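Local coordinates for protein fructosyl amine:oxygen oxidoreductase (PDB 4WCT) that probably oxidises the fructosyl-amine bond of glycated amines and amino acids, using bound FAD and molecular oxygen, and so deglycates them, at residues 73-78 and 115-120; 100-105 and 110-115; 127-132 and 431-436; 276-279 and 285-288. One frame throughout, in Å; residues are numbered along the deposited sequence. Where two conformers were deposited one is given.

Contact 1 of 4, residues 73-78 and 115-120; sequences IMEHSE and TGFIIS. With FAD (flavin-adenine dinucleotide), chain C.
This is a buried contact in the FAD-dependent oxidoreductase fold, where strand 72-75, at the edge of a small antiparallel sheet, meets strand 117-121 of the large mixed sheet beside the flavin. No hydrogen bond joins the two segments; Ile73 and Glu75 meet neighbouring parts of the Phe117 ring from the same side. Phe117 reaches over with CG anti to its backbone N (chi1 172°), and its ring lies across both opposing side chains at roughly a right angle. At CD1/CE1 it meets Ile73, with CG2 4.0 Å from Phe117 CE1; a beta-branched residue fits here because CG2 meets the ring while CG1 and CD1 lie between the ring and FAD O4. At CD2/CE2 it meets the carboxylate of Glu75, whose OE1 is 3.5 Å from Phe117 CE2, the two planes tilted 51° apart. The extended Glu75 chain gives OE2 a hydrogen-bond partner in His172 ND1, although the carboxylate sits obliquely against an aromatic ring. Strand 72-75 also holds the flavin through its backbone: Ile73 N donates to FAD O4 at 2.8 Å, and FAD N3 returns a nearly straight bond to Ile73 O at 3.0 Å.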
# COMPACT_ATOMS: atom_id res chain seq x y z
N ILE A 73 3.66 -7.15 2.86
CA ILE A 73 5.07 -7.26 3.22
C ILE A 73 5.46 -6.11 4.13
O ILE A 73 5.09 -4.97 3.87
CB ILE A 73 5.96 -7.23 1.96
CG1 ILE A 73 5.54 -8.35 0.99
CG2 ILE A 73 7.42 -7.31 2.39
CD1 ILE A 73 6.21 -8.28 -0.37
N MET A 74 6.21 -6.41 5.19
CA MET A 74 6.88 -5.42 6.03
C MET A 74 8.40 -5.67 5.90
O MET A 74 8.88 -6.78 6.09
CB MET A 74 6.45 -5.57 7.50
CG MET A 74 7.38 -4.88 8.56
SD MET A 74 7.38 -3.11 8.42
CE MET A 74 9.02 -2.65 8.97
N GLU A 75 9.15 -4.61 5.65
CA GLU A 75 10.61 -4.70 5.64
C GLU A 75 11.20 -3.38 6.09
O GLU A 75 10.79 -2.31 5.63
CB GLU A 75 11.13 -5.02 4.25
CG GLU A 75 12.63 -5.31 4.31
CD GLU A 75 13.32 -5.31 2.98
OE1 GLU A 75 12.72 -4.81 2.00
OE2 GLU A 75 14.47 -5.82 2.93
N HIS A 76 12.21 -3.48 6.92
CA HIS A 76 13.01 -2.34 7.31
C HIS A 76 14.50 -2.66 7.05
O HIS A 76 15.02 -3.68 7.50
CB HIS A 76 12.84 -2.06 8.81
CG HIS A 76 13.79 -1.03 9.32
ND1 HIS A 76 13.88 0.22 8.76
CD2 HIS A 76 14.81 -1.13 10.20
CE1 HIS A 76 14.89 0.88 9.32
NE2 HIS A 76 15.44 0.10 10.22
N SER A 77 15.19 -1.73 6.40
CA SER A 77 16.64 -1.84 6.17
C SER A 77 17.35 -0.57 6.62
O SER A 77 16.93 0.54 6.29
CB SER A 77 16.92 -2.05 4.68
OG SER A 77 16.22 -3.19 4.23
N GLU A 78 18.37 -0.74 7.45
CA GLU A 78 19.27 0.36 7.73
C GLU A 78 20.27 0.47 6.57
O GLU A 78 20.71 -0.53 6.00
CB GLU A 78 20.02 0.10 9.04
CG GLU A 78 19.18 0.10 10.30
CD GLU A 78 18.54 1.45 10.61
OE1 GLU A 78 18.92 2.51 10.06
OE2 GLU A 78 17.59 1.46 11.41
N THR A 115 8.92 -13.23 9.80
CA THR A 115 9.34 -14.48 9.21
C THR A 115 10.51 -14.33 8.22
O THR A 115 11.02 -15.34 7.70
CB THR A 115 8.19 -15.14 8.47
OG1 THR A 115 7.71 -14.27 7.45
CG2 THR A 115 7.06 -15.51 9.39
N GLY A 116 10.83 -13.09 7.86
CA GLY A 116 11.90 -12.80 6.92
C GLY A 116 11.39 -12.51 5.53
O GLY A 116 10.18 -12.58 5.27
N PHE A 117 12.31 -12.20 4.62
CA PHE A 117 11.95 -11.68 3.30
C PHE A 117 13.04 -12.06 2.32
O PHE A 117 14.24 -11.86 2.60
CB PHE A 117 11.82 -10.15 3.38
CG PHE A 117 11.63 -9.44 2.06
CD1 PHE A 117 10.48 -9.60 1.31
CD2 PHE A 117 12.64 -8.64 1.55
CE1 PHE A 117 10.28 -8.87 0.14
CE2 PHE A 117 12.45 -7.92 0.38
CZ PHE A 117 11.26 -8.03 -0.32
N ILE A 118 12.64 -12.67 1.21
CA ILE A 118 13.58 -13.08 0.17
C ILE A 118 13.33 -12.18 -1.04
O ILE A 118 12.19 -12.09 -1.53
CB ILE A 118 13.37 -14.56 -0.26
CG1 ILE A 118 13.61 -15.52 0.90
CG2 ILE A 118 14.25 -14.91 -1.44
CD1 ILE A 118 13.01 -16.90 0.64
N ILE A 119 14.39 -11.52 -1.53
CA ILE A 119 14.32 -10.78 -2.77
C ILE A 119 15.19 -11.42 -3.84
O ILE A 119 16.30 -11.85 -3.56
CB ILE A 119 14.71 -9.30 -2.55
CG1 ILE A 119 14.46 -8.48 -3.81
CG2 ILE A 119 16.12 -9.17 -2.05
CD1 ILE A 119 14.45 -6.99 -3.57
N SER A 120 14.63 -11.60 -5.02
CA SER A 120 15.27 -12.43 -6.04
C SER A 120 14.93 -11.93 -7.46
O SER A 120 13.96 -11.18 -7.67
CB SER A 120 14.84 -13.88 -5.89
OG SER A 120 13.42 -14.00 -6.04
PA FAD C . -6.32 2.76 1.34
O1A FAD C . -5.85 1.75 2.34
O2A FAD C . -6.70 2.35 -0.05
O5B FAD C . -7.53 3.51 2.01
C5B FAD C . -8.21 4.55 1.29
C4B FAD C . -9.60 4.71 1.90
O4B FAD C . -10.23 5.90 1.35
C3B FAD C . -10.54 3.54 1.63
O3B FAD C . -11.07 2.98 2.84
C2B FAD C . -11.64 4.15 0.76
O2B FAD C . -12.92 3.54 0.87
C1B FAD C . -11.60 5.62 1.20
N9A FAD C . -12.17 6.51 0.16
C8A FAD C . -12.06 6.40 -1.17
N7A FAD C . -12.77 7.38 -1.79
C5A FAD C . -13.26 8.17 -0.79
C6A FAD C . -14.14 9.33 -0.74
N6A FAD C . -14.59 9.89 -1.88
N1A FAD C . -14.49 9.77 0.48
C2A FAD C . -14.05 9.24 1.63
N3A FAD C . -13.27 8.15 1.65
C4A FAD C . -12.87 7.60 0.48
N1 FAD C . 2.33 -1.84 0.82
C2 FAD C . 3.26 -2.40 1.67
O2 FAD C . 3.70 -1.68 2.57
N3 FAD C . 3.59 -3.69 1.61
C4 FAD C . 3.14 -4.49 0.62
O4 FAD C . 3.43 -5.72 0.51
C4X FAD C . 2.18 -3.97 -0.34
N5 FAD C . 1.69 -4.75 -1.34
C5X FAD C . 0.61 -4.29 -2.05
C6 FAD C . -0.08 -5.13 -2.92
C7 FAD C . -1.09 -4.62 -3.71
C7M FAD C . -1.86 -5.55 -4.58
C8 FAD C . -1.48 -3.21 -3.57
C8M FAD C . -2.59 -2.61 -4.35
C9 FAD C . -0.87 -2.40 -2.64
C9A FAD C . 0.20 -2.87 -1.91
N10 FAD C . 0.88 -2.02 -1.03
C10 FAD C . 1.82 -2.59 -0.16
C1' FAD C . 0.61 -0.60 -0.86
C2' FAD C . -0.34 -0.31 0.29
O2' FAD C . -1.44 -1.20 0.15
C3' FAD C . -0.80 1.15 0.18
O3' FAD C . 0.33 2.01 -0.03
C4' FAD C . -1.58 1.60 1.42
O4' FAD C . -2.51 0.58 1.79
C5' FAD C . -2.34 2.87 1.06
O5' FAD C . -3.03 3.32 2.23
P FAD C . -4.10 4.52 2.09
O1P FAD C . -4.70 4.75 3.46
O2P FAD C . -3.41 5.64 1.35
O3P FAD C . -5.22 3.89 1.13

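Contact 2 of 4, residues 100-105 and 110-115; sequences KAWKTD and PYFHET
The C-terminal end of helix 86-102 packs here on the short strand 112-113, the pair being joined by the short connection 103-111, and Trp102 and Phe112 supply most of the buried surface. As the chain turns away, Ala101 O accepts from both Thr104 N and Asp105 N. Trp102 directs its indole inward with CG anti to the carbonyl carbon (chi1 -82°). Its CB lies 3.7 Å from Phe112 CD2, and the Phe112 ring and the five-membered indole ring meet obliquely, planes 37° apart. Further along the indole, Trp102 CZ3 comes 4.2 Å from Tyr111 CB, so the large bicyclic side chain bridges two successive residues; its NE1 is satisfied by Met391 O, from a residue whose backbone N bonds the FAD. Lys103 runs alongside Phe112, pointing the same way, and presses CG against the ring edge at 4.0 Å from Phe112 CE2. Lys103 CD passes 3.8 Å from Glu114 OE1, and the bend at chi3 then directs CE and NZ to a water. This water accepts from Lys103 NZ at 2.7 Å and donates to Glu114 OE2, which Gly175 N also reaches. Lysine thus lends its methylenes to the aromatic edge and its ammonium to solvent. With Lys103 NZ and Glu114 OE2 4.8 Å apart, the attraction between the opposite charges is relayed by water, and is probably weaker than in direct contact.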
# COMPACT_ATOMS: atom_id res chain seq x y z
N LYS A 100 9.54 -0.96 14.87
CA LYS A 100 9.50 -0.86 16.33
C LYS A 100 8.08 -0.99 16.84
O LYS A 100 7.79 -1.71 17.81
CB LYS A 100 10.13 0.46 16.75
CG LYS A 100 10.05 0.73 18.25
CD LYS A 100 10.86 1.97 18.62
CE LYS A 100 10.87 2.17 20.14
NZ LYS A 100 11.16 3.57 20.55
N ALA A 101 7.15 -0.34 16.18
CA ALA A 101 5.76 -0.37 16.58
C ALA A 101 5.03 -1.69 16.29
O ALA A 101 4.24 -2.13 17.10
CB ALA A 101 5.01 0.82 15.96
N TRP A 102 5.36 -2.36 15.19
CA TRP A 102 4.81 -3.66 14.90
C TRP A 102 5.19 -4.64 15.98
O TRP A 102 4.53 -5.66 16.15
CB TRP A 102 5.31 -4.20 13.53
CG TRP A 102 4.55 -3.65 12.35
CD1 TRP A 102 5.08 -2.92 11.34
CD2 TRP A 102 3.18 -3.87 12.01
NE1 TRP A 102 4.13 -2.65 10.40
CE2 TRP A 102 2.93 -3.15 10.83
CE3 TRP A 102 2.09 -4.48 12.66
CZ2 TRP A 102 1.66 -3.10 10.23
CZ3 TRP A 102 0.85 -4.46 12.05
CH2 TRP A 102 0.66 -3.77 10.84
N LYS A 103 6.34 -4.40 16.63
CA LYS A 103 6.82 -5.34 17.62
C LYS A 103 6.32 -4.98 19.01
O LYS A 103 6.59 -5.73 19.98
CB LYS A 103 8.36 -5.36 17.61
CG LYS A 103 8.90 -6.04 16.36
CD LYS A 103 10.39 -6.30 16.45
CE LYS A 103 11.24 -5.04 16.49
NZ LYS A 103 12.71 -5.29 16.25
N THR A 104 5.67 -3.83 19.17
CA THR A 104 5.41 -3.29 20.52
C THR A 104 3.97 -2.81 20.76
O THR A 104 3.41 -2.99 21.85
CB THR A 104 6.41 -2.17 20.86
OG1 THR A 104 7.69 -2.75 21.11
CG2 THR A 104 6.00 -1.42 22.13
N ASP A 105 3.40 -2.08 19.81
CA ASP A 105 2.11 -1.41 20.05
C ASP A 105 1.00 -2.46 20.16
O ASP A 105 0.79 -3.23 19.21
CB ASP A 105 1.80 -0.45 18.89
CG ASP A 105 0.56 0.39 19.09
OD1 ASP A 105 -0.43 -0.05 19.73
OD2 ASP A 105 0.56 1.51 18.48
N PRO A 110 -0.08 -7.98 17.44
CA PRO A 110 -0.53 -9.34 17.17
C PRO A 110 -0.50 -9.73 15.70
O PRO A 110 -0.65 -10.92 15.38
CB PRO A 110 -1.97 -9.30 17.64
CG PRO A 110 -1.91 -8.35 18.80
CD PRO A 110 -1.05 -7.24 18.27
N TYR A 111 -0.36 -8.72 14.83
CA TYR A 111 -0.58 -8.91 13.40
C TYR A 111 0.72 -8.88 12.58
O TYR A 111 0.68 -8.98 11.35
CB TYR A 111 -1.56 -7.82 12.91
CG TYR A 111 -2.87 -7.86 13.67
CD1 TYR A 111 -3.61 -9.03 13.71
CD2 TYR A 111 -3.18 -6.86 14.59
CE1 TYR A 111 -4.76 -9.11 14.48
CE2 TYR A 111 -4.30 -6.96 15.41
CZ TYR A 111 -5.02 -8.12 15.41
OH TYR A 111 -6.19 -8.20 16.17
N PHE A 112 1.87 -8.79 13.25
CA PHE A 112 3.17 -8.84 12.57
C PHE A 112 3.85 -10.16 12.76
O PHE A 112 3.85 -10.69 13.88
CB PHE A 112 4.09 -7.73 13.06
CG PHE A 112 5.49 -7.79 12.50
CD1 PHE A 112 5.74 -7.86 11.14
CD2 PHE A 112 6.58 -7.66 13.37
CE1 PHE A 112 7.06 -7.93 10.66
CE2 PHE A 112 7.89 -7.65 12.89
CZ PHE A 112 8.13 -7.75 11.54
N HIS A 113 4.27 -10.76 11.65
CA HIS A 113 4.94 -12.06 11.65
C HIS A 113 6.33 -11.96 11.08
O HIS A 113 6.49 -11.76 9.86
CB HIS A 113 4.09 -13.05 10.86
CG HIS A 113 2.70 -13.18 11.38
ND1 HIS A 113 2.43 -13.91 12.52
CD2 HIS A 113 1.61 -12.40 11.18
CE1 HIS A 113 1.16 -13.76 12.84
NE2 HIS A 113 0.63 -12.86 12.03
N GLU A 114 7.35 -11.94 11.96
CA GLU A 114 8.70 -11.58 11.56
C GLU A 114 9.39 -12.82 10.97
O GLU A 114 10.32 -13.38 11.56
CB GLU A 114 9.52 -10.96 12.71
CG GLU A 114 10.84 -10.33 12.28
CD GLU A 114 11.53 -9.57 13.40
OE1 GLU A 114 10.98 -9.56 14.51
OE2 GLU A 114 12.64 -9.05 13.19
N THR A 115 8.92 -13.23 9.80
CA THR A 115 9.34 -14.48 9.21
C THR A 115 10.51 -14.33 8.22
O THR A 115 11.02 -15.34 7.70
CB THR A 115 8.19 -15.14 8.47
OG1 THR A 115 7.71 -14.27 7.45
CG2 THR A 115 7.06 -15.51 9.39
O HOH W 1 13.48 -6.87 14.19

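Contact 3 of 4, residues 127-132 and 431-436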
# COMPACT_ATOMS: atom_id res chain seq x y z
N ILE A 127 19.13 -9.58 -11.22
CA ILE A 127 19.97 -9.94 -10.05
C ILE A 127 20.99 -8.83 -9.71
O ILE A 127 21.11 -8.46 -8.56
CB ILE A 127 20.68 -11.29 -10.27
CG1 ILE A 127 19.63 -12.39 -10.37
CG2 ILE A 127 21.60 -11.66 -9.11
CD1 ILE A 127 20.12 -13.60 -11.12
N ASP A 128 21.57 -8.20 -10.73
CA ASP A 128 22.52 -7.06 -10.56
C ASP A 128 21.83 -5.84 -9.98
O ASP A 128 22.36 -5.13 -9.15
CB ASP A 128 23.07 -6.65 -11.93
CG ASP A 128 24.25 -7.51 -12.39
OD1 ASP A 128 24.42 -8.62 -11.86
OD2 ASP A 128 24.94 -7.09 -13.34
N HIS A 129 20.61 -5.60 -10.44
CA HIS A 129 19.82 -4.51 -9.92
C HIS A 129 19.57 -4.67 -8.43
O HIS A 129 19.65 -3.71 -7.63
CB HIS A 129 18.52 -4.44 -10.70
CG HIS A 129 17.58 -3.40 -10.19
ND1 HIS A 129 17.81 -2.05 -10.34
CD2 HIS A 129 16.39 -3.51 -9.55
CE1 HIS A 129 16.78 -1.38 -9.85
NE2 HIS A 129 15.93 -2.24 -9.33
N ILE A 130 19.18 -5.87 -8.04
CA ILE A 130 18.94 -6.13 -6.64
C ILE A 130 20.21 -5.96 -5.81
O ILE A 130 20.21 -5.34 -4.74
CB ILE A 130 18.37 -7.54 -6.44
CG1 ILE A 130 17.02 -7.67 -7.15
CG2 ILE A 130 18.22 -7.81 -4.95
CD1 ILE A 130 16.58 -9.11 -7.30
N ARG A 131 21.29 -6.53 -6.31
CA ARG A 131 22.59 -6.42 -5.63
C ARG A 131 23.00 -4.96 -5.39
O ARG A 131 23.27 -4.56 -4.27
CB ARG A 131 23.65 -7.13 -6.47
CG ARG A 131 25.06 -6.98 -5.93
CD ARG A 131 26.04 -7.53 -6.96
NE ARG A 131 25.92 -8.98 -6.99
CZ ARG A 131 25.37 -9.71 -7.96
NH1 ARG A 131 25.11 -9.21 -9.18
NH2 ARG A 131 25.26 -11.02 -7.77
N LYS A 132 22.83 -4.12 -6.41
CA LYS A 132 23.27 -2.71 -6.33
C LYS A 132 22.36 -1.79 -5.54
O LYS A 132 22.86 -0.91 -4.81
CB LYS A 132 23.48 -2.16 -7.74
CG LYS A 132 24.67 -2.79 -8.44
CD LYS A 132 25.08 -2.03 -9.69
CE LYS A 132 24.88 -2.86 -10.94
NZ LYS A 132 24.59 -2.03 -12.15
N THR A 431 7.70 3.53 -15.77
CA THR A 431 7.57 2.29 -15.01
C THR A 431 8.04 2.40 -13.55
O THR A 431 7.80 1.49 -12.76
CB THR A 431 8.28 1.12 -15.71
OG1 THR A 431 9.63 1.49 -16.00
CG2 THR A 431 7.56 0.75 -16.97
N GLN A 432 8.68 3.51 -13.19
CA GLN A 432 8.92 3.88 -11.78
C GLN A 432 9.54 2.77 -10.94
O GLN A 432 9.08 2.44 -9.82
CB GLN A 432 7.61 4.45 -11.18
CG GLN A 432 7.15 5.70 -11.96
CD GLN A 432 6.20 6.61 -11.17
OE1 GLN A 432 5.11 6.99 -11.65
NE2 GLN A 432 6.62 7.00 -9.99
N ASN A 433 10.57 2.16 -11.52
CA ASN A 433 11.43 1.19 -10.82
C ASN A 433 10.68 -0.08 -10.48
O ASN A 433 11.05 -0.80 -9.56
CB ASN A 433 12.06 1.80 -9.55
CG ASN A 433 13.26 1.00 -9.06
OD1 ASN A 433 14.03 0.43 -9.86
ND2 ASN A 433 13.38 0.86 -7.74
N ARG A 434 9.68 -0.40 -11.28
CA ARG A 434 9.05 -1.72 -11.23
C ARG A 434 9.30 -2.51 -12.49
O ARG A 434 9.50 -1.95 -13.56
CB ARG A 434 7.52 -1.59 -11.01
CG ARG A 434 7.09 -0.90 -9.70
CD ARG A 434 5.60 -1.02 -9.48
NE ARG A 434 5.12 -0.44 -8.22
CZ ARG A 434 4.74 0.82 -8.07
NH1 ARG A 434 4.82 1.69 -9.07
NH2 ARG A 434 4.24 1.23 -6.92
N PHE A 435 9.21 -3.83 -12.34
CA PHE A 435 9.49 -4.77 -13.40
C PHE A 435 8.45 -5.88 -13.46
O PHE A 435 7.60 -5.99 -12.59
CB PHE A 435 10.86 -5.41 -13.16
CG PHE A 435 11.97 -4.41 -13.11
CD1 PHE A 435 12.31 -3.79 -11.91
CD2 PHE A 435 12.49 -3.89 -14.31
CE1 PHE A 435 13.23 -2.75 -11.89
CE2 PHE A 435 13.36 -2.81 -14.28
CZ PHE A 435 13.75 -2.27 -13.07
N GLY A 436 8.53 -6.66 -14.52
CA GLY A 436 7.68 -7.83 -14.68
C GLY A 436 6.58 -7.66 -15.71
O GLY A 436 6.33 -6.56 -16.20
O HOH W 2 13.23 -2.31 -8.52
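His129, projecting from helix 124-135, presents one ring face to Phe435 and a ring edge to Asn433, both in the loop that precedes strand 442-443. The imidazole leaves the helix with CG anti to its backbone N (chi1 176°), which extends it toward the loop. Phe435 brings a ring edge over the imidazole in an edge-to-face pair: Phe435 CE1 is 3.8 Å from His129 NE2, and the planes stand 66° apart. Asn433 is the third residue of a type I' turn from Thr431 to Arg434, with a positive phi of 67° that asparagine tolerates better than most residues. Its side chain, with CG anti to the backbone N, swings OD1 to the imidazole edge, 3.3 Å from His129 CE1, while the amide plane is turned steeply against the ring. A water lies in the imidazole plane, 2.8 Å from His129 NE2, and donates to Asn433 O at 2.8 Å, tying the histidine to the turn backbone. The two segments therefore meet through a small patch of ring packing and a bridging water, an arrangement suited to histidine, which offers an aromatic face and a polar edge at once on this partly solvated surface.

Contact 4 of 4, residues 276-279 and 285-288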
# COMPACT_ATOMS: atom_id res chain seq x y z
N PRO A 276 9.07 -17.15 5.27
CA PRO A 276 9.52 -15.86 4.78
C PRO A 276 8.74 -15.48 3.52
O PRO A 276 8.31 -16.35 2.74
CB PRO A 276 10.98 -16.08 4.45
CG PRO A 276 11.09 -17.53 4.18
CD PRO A 276 10.09 -18.19 5.09
N VAL A 277 8.59 -14.18 3.29
CA VAL A 277 8.01 -13.71 2.02
C VAL A 277 8.97 -14.10 0.91
O VAL A 277 10.17 -13.88 1.05
CB VAL A 277 7.83 -12.19 2.05
CG1 VAL A 277 7.31 -11.65 0.72
CG2 VAL A 277 6.89 -11.80 3.20
N LEU A 278 8.46 -14.68 -0.18
CA LEU A 278 9.31 -14.92 -1.34
C LEU A 278 8.89 -13.98 -2.46
O LEU A 278 7.77 -14.10 -2.96
CB LEU A 278 9.15 -16.36 -1.80
CG LEU A 278 9.84 -16.74 -3.11
CD1 LEU A 278 11.36 -16.70 -3.00
CD2 LEU A 278 9.40 -18.13 -3.52
N PHE A 279 9.82 -13.14 -2.92
CA PHE A 279 9.57 -12.11 -3.92
C PHE A 279 10.62 -12.19 -5.04
O PHE A 279 11.80 -12.11 -4.77
CB PHE A 279 9.64 -10.75 -3.23
CG PHE A 279 9.44 -9.56 -4.15
CD1 PHE A 279 8.54 -9.60 -5.21
CD2 PHE A 279 10.10 -8.39 -3.88
CE1 PHE A 279 8.25 -8.45 -5.95
CE2 PHE A 279 9.83 -7.23 -4.63
CZ PHE A 279 8.89 -7.26 -5.63
N PHE A 285 5.16 -12.44 -5.87
CA PHE A 285 5.41 -12.92 -4.53
C PHE A 285 4.24 -13.71 -4.00
O PHE A 285 3.13 -13.59 -4.49
CB PHE A 285 5.79 -11.78 -3.58
CG PHE A 285 4.77 -10.67 -3.47
CD1 PHE A 285 4.95 -9.49 -4.19
CD2 PHE A 285 3.73 -10.74 -2.56
CE1 PHE A 285 4.05 -8.43 -4.05
CE2 PHE A 285 2.83 -9.70 -2.44
CZ PHE A 285 3.00 -8.53 -3.17
N PHE A 286 4.49 -14.49 -2.95
CA PHE A 286 3.38 -15.12 -2.22
C PHE A 286 3.62 -15.05 -0.75
O PHE A 286 4.76 -14.88 -0.31
CB PHE A 286 3.15 -16.57 -2.64
CG PHE A 286 3.97 -17.59 -1.88
CD1 PHE A 286 3.40 -18.28 -0.81
CD2 PHE A 286 5.22 -17.92 -2.27
CE1 PHE A 286 4.12 -19.27 -0.16
CE2 PHE A 286 5.97 -18.89 -1.62
CZ PHE A 286 5.42 -19.53 -0.53
N MET A 287 2.51 -15.12 0.00
CA MET A 287 2.61 -15.16 1.46
C MET A 287 1.85 -16.35 2.02
O MET A 287 1.05 -16.98 1.36
CB MET A 287 2.17 -13.84 2.13
CG MET A 287 3.32 -12.83 2.21
SD MET A 287 3.02 -11.08 2.54
CE MET A 287 2.43 -10.50 0.96
N GLU A 288 2.19 -16.70 3.25
CA GLU A 288 1.67 -17.93 3.77
C GLU A 288 0.14 -17.91 3.88
O GLU A 288 -0.49 -16.86 4.08
CB GLU A 288 2.35 -18.32 5.07
CG GLU A 288 1.93 -17.53 6.28
CD GLU A 288 2.73 -17.91 7.51
OE1 GLU A 288 2.20 -18.63 8.36
OE2 GLU A 288 3.91 -17.49 7.61
O HOH W 3 5.87 -16.71 1.77
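Leu278 O is approached by two neighbouring groups of the facing strand: Phe286 N gives it a weak hydrogen bond of 3.3 Å, and Phe285 CA adds a CA-H...O contact at 3.1 Å. Leu278 and Phe286 are thus an antiparallel hydrogen-bonded pair, and Phe279 with Phe285 is the adjoining non-hydrogen-bonded one. Toward Pro276, a water donates both to Pro276 O, at 2.7 Å, and to Phe286 O, at 3.0 Å, linking the two carbonyls beyond the Leu278-Phe286 pair. On one face, Phe285 sets its ring edge toward the face of Phe279 in an offset edge-to-face pair, planes 82° apart, with Phe285 CD1 3.7 Å from Phe279 CD1. Phe285 achieves this with CG between its backbone N and carbonyl carbon (chi1 57°). Val277 CG2 rests 3.8 Å from Met287 CG, and Met287 SD also lies 4.0 Å from Val277 CG2. Val277, Phe285 and Met287 all touch Ile73 of strand 72-75, and the bulky apolar types suit this buried seam. On the other face, Leu278 CD2 meets the edge of Phe286 at CE2, 4.0 Å away, and both side chains pack on Met155. The whole is a beta hairpin of strands 277-280 and 284-287 within the large mixed sheet, flanked by strands 117-121 and 295-310, and it brings the side chain of Phe285 to about 4 Å from the FAD.

How the contacts relate
Contacts 1, 2 and 4 form a continuous block beside the flavin. Contact 2 is nested in the loop that contact 1 closes, and their centres lie 13 Å apart; they share Thr115, and Met74 packs on both Trp102 and Phe112. Contacts 1 and 4 have their centres 10 Å apart, because strands 117-121 and 277-280 are parallel neighbours in the large mixed sheet. Helix 124-135, which follows strand 117-121, carries the chain to contact 3; this lies outward, 28 Å between centres from contact 2, and its Ile130 packs on Ile119. Contact 3 joins that helix, at the surface, to the loop before strand 442-443, with contact 4 nested in the long stretch of chain between them.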